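Long-range contacts in DNA repair protein RAD2 (Saccharomyces cerevisiae, PDB 4Q10), which cuts single-stranded DNA as a magnesium-dependent endonuclease, making an incision needed for excision repair of DNA damaged by UV light, bulky adducts or cross-links: residues Met26-Ser31 against Gly187-Asp192; Ala237-Ser242 against Asp306-Val311. All coordinates share one frame; numbering follows the deposited sequence.

Contact 1 (Met26-Ser31 against Gly187-Asp192); sequences MAVDAS and GIITDD. With CA (calcium ion), chain E.
Met26 lays the methyl end of its side chain over Ile189, CE reaching Ile189 CG1 at 3.6 Å, at the entry to a parallel pairing of two neighbouring strands in the central sheet of the nuclease core. The chain gets there by bending at both chi2 and chi3. Ala27 carries the ladder: its N donates to Gly187 O (3.0 Å), and its O takes the N-H of Ile189 at 2.8 Å. On the face opposite Ala27 CB and Ile188, Val28 and Ile189 stand side by side and point the same way, with Val28 CG2 3.7 Å from Ile189 CD1; Phe73, on the next strand, packs against Val28.

Asp29 N closes the ladder on Ile189 O at 3.0 Å. With CG anti to the backbone N (chi1 168°), the carboxylate of Asp29 is carried on to Thr190, whose OG1 donates to Asp29 OD2 over 2.8 Å, meeting it on the anti side and 24° out of the carboxylate plane. The same OG1 accepts from Asp192 N at 3.1 Å in an ST turn, linking the Asp29 carboxylate to the Asp192 backbone. Two residues past Asp29, Ser31 N turns back to Asp29 OD1 in a weak bond.

Asp192 holds the calcium ion with both carboxylate oxygens, OD2 at 2.4 Å, and Glu173 and Asp194 share the ion. By similarity, Asp29 belongs to the first magnesium site and Asp192 to the second, so calcium probably occupies a place used by magnesium. Backbone pairing and the Thr190 bridge thus bring Asp29 of the N-domain and Asp192 of the I-domain to one end of the strands, consistent with a two-metal site.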
loop_
_atom_site.group_PDB
_atom_site.type_symbol
_atom_site.label_atom_id
_atom_site.label_comp_id
_atom_site.label_asym_id
_atom_site.label_seq_id
_atom_site.Cartn_x
_atom_site.Cartn_y
_atom_site.Cartn_z
ATOM N N MET A 26 25.537 -2.732 -30.217
ATOM C CA MET A 26 24.955 -2.789 -28.880
ATOM C C MET A 26 25.450 -4.003 -28.104
ATOM O O MET A 26 25.510 -5.108 -28.638
ATOM C CB MET A 26 23.435 -2.904 -28.960
ATOM C CG MET A 26 22.807 -2.247 -30.149
ATOM S SD MET A 26 22.561 -0.489 -29.938
ATOM C CE MET A 26 21.164 -0.453 -28.818
ATOM N N ALA A 27 25.784 -3.806 -26.834
ATOM C CA ALA A 27 25.945 -4.937 -25.930
ATOM C C ALA A 27 24.552 -5.430 -25.524
ATOM O O ALA A 27 23.764 -4.686 -24.946
ATOM C CB ALA A 27 26.753 -4.541 -24.703
ATOM N N VAL A 28 24.245 -6.678 -25.846
ATOM C CA VAL A 28 22.957 -7.251 -25.496
ATOM C C VAL A 28 23.108 -8.154 -24.277
ATOM O O VAL A 28 23.840 -9.141 -24.308
ATOM C CB VAL A 28 22.320 -7.994 -26.704
ATOM C CG1 VAL A 28 21.286 -9.034 -26.258
ATOM C CG2 VAL A 28 21.696 -6.998 -27.659
ATOM N N ASP A 29 22.436 -7.780 -23.194
ATOM C CA ASP A 29 22.501 -8.533 -21.952
ATOM C C ASP A 29 21.483 -9.659 -22.035
ATOM O O ASP A 29 20.279 -9.428 -21.948
ATOM C CB ASP A 29 22.214 -7.610 -20.754
ATOM C CG ASP A 29 21.970 -8.376 -19.445
ATOM O OD1 ASP A 29 22.723 -9.327 -19.127
ATOM O OD2 ASP A 29 21.013 -8.010 -18.727
ATOM N N ALA A 30 21.974 -10.876 -22.235
ATOM C CA ALA A 30 21.104 -12.039 -22.346
ATOM C C ALA A 30 21.451 -13.021 -21.241
ATOM O O ALA A 30 21.243 -14.232 -21.374
ATOM C CB ALA A 30 21.249 -12.691 -23.710
ATOM N N SER A 31 21.977 -12.481 -20.146
ATOM C CA SER A 31 22.382 -13.286 -19.005
ATOM C C SER A 31 21.247 -14.167 -18.466
ATOM O O SER A 31 21.498 -15.261 -17.964
ATOM C CB SER A 31 22.970 -12.395 -17.898
ATOM O OG SER A 31 21.974 -11.723 -17.142
ATOM N N GLY A 187 25.917 1.421 -27.311
ATOM C CA GLY A 187 24.657 1.291 -26.611
ATOM C C GLY A 187 24.609 -0.018 -25.851
ATOM O O GLY A 187 25.331 -0.964 -26.180
ATOM N N ILE A 188 23.775 -0.056 -24.813
ATOM C CA ILE A 188 23.592 -1.262 -24.010
ATOM C C ILE A 188 22.116 -1.616 -23.862
ATOM O O ILE A 188 21.298 -0.793 -23.442
ATOM C CB ILE A 188 24.205 -1.126 -22.618
ATOM C CG1 ILE A 188 25.686 -0.756 -22.713
ATOM C CG2 ILE A 188 24.042 -2.424 -21.852
ATOM C CD1 ILE A 188 26.386 -0.719 -21.372
ATOM N N ILE A 189 21.786 -2.850 -24.217
ATOM C CA ILE A 189 20.408 -3.322 -24.175
ATOM C C ILE A 189 20.219 -4.233 -22.980
ATOM O O ILE A 189 20.784 -5.331 -22.913
ATOM C CB ILE A 189 20.025 -4.072 -25.472
ATOM C CG1 ILE A 189 20.197 -3.147 -26.684
ATOM C CG2 ILE A 189 18.603 -4.603 -25.394
ATOM C CD1 ILE A 189 19.856 -3.787 -28.013
ATOM N N THR A 190 19.429 -3.767 -22.025
ATOM C CA THR A 190 19.180 -4.542 -20.825
ATOM C C THR A 190 17.949 -4.030 -20.105
ATOM O O THR A 190 17.470 -2.930 -20.382
ATOM C CB THR A 190 20.384 -4.494 -19.873
ATOM O OG1 THR A 190 20.159 -5.391 -18.779
ATOM C CG2 THR A 190 20.601 -3.076 -19.357
ATOM N N ASP A 191 17.428 -4.851 -19.198
ATOM C CA ASP A 191 16.303 -4.461 -18.360
ATOM C C ASP A 191 16.733 -4.490 -16.898
ATOM O O ASP A 191 15.927 -4.275 -15.999
ATOM C CB ASP A 191 15.108 -5.392 -18.603
ATOM C CG ASP A 191 14.211 -4.915 -19.743
ATOM O OD1 ASP A 191 14.660 -4.053 -20.533
ATOM O OD2 ASP A 191 13.058 -5.400 -19.841
ATOM N N ASP A 192 18.020 -4.753 -16.681
ATOM C CA ASP A 192 18.595 -4.861 -15.347
ATOM C C ASP A 192 19.164 -3.504 -14.932
ATOM O O ASP A 192 20.000 -2.937 -15.641
ATOM C CB ASP A 192 19.699 -5.919 -15.346
ATOM C CG ASP A 192 20.103 -6.347 -13.955
ATOM O OD1 ASP A 192 19.488 -7.290 -13.418
ATOM O OD2 ASP A 192 21.044 -5.751 -13.400
HETATM CA CA CA E . 21.656 -7.689 -12.111
HETATM O O HOH W 1 18.591 -7.914 -17.980
HETATM O O HOH W 2 21.129 -9.970 -14.768
HETATM O O HOH W 3 22.983 -9.707 -11.490
#

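Contact 2 (Ala237-Ser242 against Asp306-Val311); sequences AQLLGS and DDFPSV. With K (potassium ion), chain F.
Gln238 turns CG anti to its carbonyl carbon (chi1 -81°) and runs on extended, carrying its amide from the end of helix 230-240 to Ser310, while Phe308, with CG opposite its own N (chi1 -172°), swings its ring back toward the helix. This helix leads into the potassium-binding turn of the helix-three-turn-helix (H3TH) DNA-binding motif of the XPG/RAD2 family, and the contact joins it to the loop ahead of helix 311-318.

One hydrogen bond links the two segments: Ser310 N donates to Gln238 OE1 over 2.7 Å, with the donor almost in line with the side-chain C=O (168°). The other half of the amide, NE2, is hydrogen-bonded to Ile234 O one turn back in the same helix, so both ends of the group are held and its rotation is fixed. Beside this bond, Pro309 CB lies 3.3 Å from Gln238 OE1; the peptide bond before this proline is cis. Ser310 itself is the N-cap of helix 311-318, its OG accepting from Val313 N, which means a single residue meets Gln238 through its backbone and caps a helix with its side chain.

The Phe308 ring presents its edge to the helix. Leu239 CD2 comes in near the ring plane, 4.1 Å from Phe308 CZ, the two side chains crossing at about a right angle, and Gln238 O lies at the same edge. Leu266 of helix 266-278 completes the apolar patch, touching Gln238, Leu239, Phe308 and Pro309.

Just past Gln238, two backbone carbonyls share a potassium ion with a DNA phosphate: Leu239 O binds it at 2.9 Å and Leu240 O at 3.3 Å, alongside Leu248 O, Met251 O and two waters.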
loop_
_atom_site.group_PDB
_atom_site.type_symbol
_atom_site.label_atom_id
_atom_site.label_comp_id
_atom_site.label_asym_id
_atom_site.label_seq_id
_atom_site.Cartn_x
_atom_site.Cartn_y
_atom_site.Cartn_z
ATOM N N ALA A 237 21.130 2.127 -3.631
ATOM C CA ALA A 237 21.011 0.684 -3.517
ATOM C C ALA A 237 21.106 0.227 -2.067
ATOM O O ALA A 237 20.328 -0.618 -1.635
ATOM C CB ALA A 237 22.063 -0.014 -4.373
ATOM N N GLN A 238 22.041 0.789 -1.307
ATOM C CA GLN A 238 22.206 0.367 0.090
ATOM C C GLN A 238 21.007 0.710 0.989
ATOM O O GLN A 238 20.865 0.175 2.095
ATOM C CB GLN A 238 23.512 0.900 0.673
ATOM C CG GLN A 238 24.717 0.063 0.286
ATOM C CD GLN A 238 26.023 0.782 0.538
ATOM O OE1 GLN A 238 26.709 0.518 1.524
ATOM N NE2 GLN A 238 26.378 1.699 -0.360
ATOM N N LEU A 239 20.145 1.589 0.485
ATOM C CA LEU A 239 18.870 1.893 1.113
ATOM C C LEU A 239 17.782 0.974 0.559
ATOM O O LEU A 239 17.102 0.278 1.309
ATOM C CB LEU A 239 18.499 3.360 0.877
ATOM C CG LEU A 239 19.472 4.383 1.468
ATOM C CD1 LEU A 239 19.021 5.811 1.202
ATOM C CD2 LEU A 239 19.643 4.147 2.953
ATOM N N LEU A 240 17.644 0.961 -0.763
ATOM C CA LEU A 240 16.570 0.236 -1.436
ATOM C C LEU A 240 16.737 -1.278 -1.407
ATOM O O LEU A 240 15.748 -2.009 -1.461
ATOM C CB LEU A 240 16.475 0.676 -2.894
ATOM C CG LEU A 240 16.314 2.161 -3.195
ATOM C CD1 LEU A 240 16.533 2.437 -4.695
ATOM C CD2 LEU A 240 14.946 2.635 -2.753
ATOM N N GLY A 241 17.978 -1.749 -1.345
ATOM C CA GLY A 241 18.264 -3.164 -1.526
ATOM C C GLY A 241 18.642 -3.519 -2.963
ATOM O O GLY A 241 18.240 -2.854 -3.922
ATOM N N SER A 242 19.418 -4.586 -3.107
ATOM C CA SER A 242 19.920 -5.012 -4.405
ATOM C C SER A 242 20.622 -6.354 -4.248
ATOM O O SER A 242 20.766 -6.856 -3.130
ATOM C CB SER A 242 20.925 -4.003 -4.936
ATOM O OG SER A 242 22.180 -4.187 -4.306
ATOM N N ASP A 306 29.199 -0.160 11.808
ATOM C CA ASP A 306 30.466 0.213 11.182
ATOM C C ASP A 306 30.428 0.042 9.676
ATOM O O ASP A 306 30.880 0.911 8.934
ATOM C CB ASP A 306 31.604 -0.630 11.757
ATOM C CG ASP A 306 31.760 -0.450 13.245
ATOM O OD1 ASP A 306 32.670 0.302 13.646
ATOM O OD2 ASP A 306 30.961 -1.043 14.006
ATOM N N ASP A 307 29.881 -1.088 9.238
ATOM C CA ASP A 307 29.811 -1.426 7.823
ATOM C C ASP A 307 28.621 -0.776 7.117
ATOM O O ASP A 307 28.131 -1.282 6.102
ATOM C CB ASP A 307 29.780 -2.948 7.643
ATOM C CG ASP A 307 31.162 -3.578 7.743
ATOM O OD1 ASP A 307 32.048 -2.984 8.399
ATOM O OD2 ASP A 307 31.365 -4.664 7.155
ATOM N N PHE A 308 28.148 0.339 7.665
ATOM C CA PHE A 308 27.170 1.164 6.968
ATOM C C PHE A 308 27.708 2.579 6.748
ATOM O O PHE A 308 27.905 3.317 7.700
ATOM C CB PHE A 308 25.831 1.211 7.706
ATOM C CG PHE A 308 24.751 1.886 6.918
ATOM C CD1 PHE A 308 24.606 3.261 6.950
ATOM C CD2 PHE A 308 23.908 1.150 6.113
ATOM C CE1 PHE A 308 23.632 3.884 6.214
ATOM C CE2 PHE A 308 22.933 1.775 5.372
ATOM C CZ PHE A 308 22.796 3.141 5.423
ATOM N N PRO A 309 27.964 2.952 5.486
ATOM C CA PRO A 309 27.783 2.108 4.300
ATOM C C PRO A 309 28.917 1.112 4.138
ATOM O O PRO A 309 29.991 1.284 4.714
ATOM C CB PRO A 309 27.811 3.116 3.159
ATOM C CG PRO A 309 28.726 4.167 3.654
ATOM C CD PRO A 309 28.500 4.275 5.134
ATOM N N SER A 310 28.659 0.061 3.374
ATOM C CA SER A 310 29.655 -0.963 3.133
ATOM C C SER A 310 30.663 -0.495 2.103
ATOM O O SER A 310 30.295 -0.090 1.000
ATOM C CB SER A 310 28.988 -2.239 2.646
ATOM O OG SER A 310 29.964 -3.198 2.298
ATOM N N VAL A 311 31.937 -0.544 2.468
ATOM C CA VAL A 311 32.991 -0.299 1.501
ATOM C C VAL A 311 33.013 -1.438 0.474
ATOM O O VAL A 311 33.349 -1.230 -0.698
ATOM C CB VAL A 311 34.354 -0.139 2.178
ATOM C CG1 VAL A 311 34.683 -1.367 3.018
ATOM C CG2 VAL A 311 35.428 0.109 1.132
HETATM K K K F . 14.556 -1.016 1.454
HETATM O O HOH W 4 15.488 -3.463 2.250
HETATM O O HOH W 5 12.957 -1.519 -0.705
#

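Overall arrangement
The contacts follow one another along the chain, contact 1 being complete before contact 2 begins, with about 26 Å between their centres and about 9 Å between their nearest atoms, so they do not meet. Contact 1 sits in the central sheet near the middle of the chain, where strand 25-29 of the N-domain pairs with strand 188-189 of the I-domain. Contact 2 lies farther out, where helix 230-240, also of the I-domain, meets the loop before helix 311-318. Each has an ion close by: calcium in the first, potassium in the second. The I-domain thus contributes to the metal site and, through potassium, to a second grip on the DNA, consistent with it linking the two.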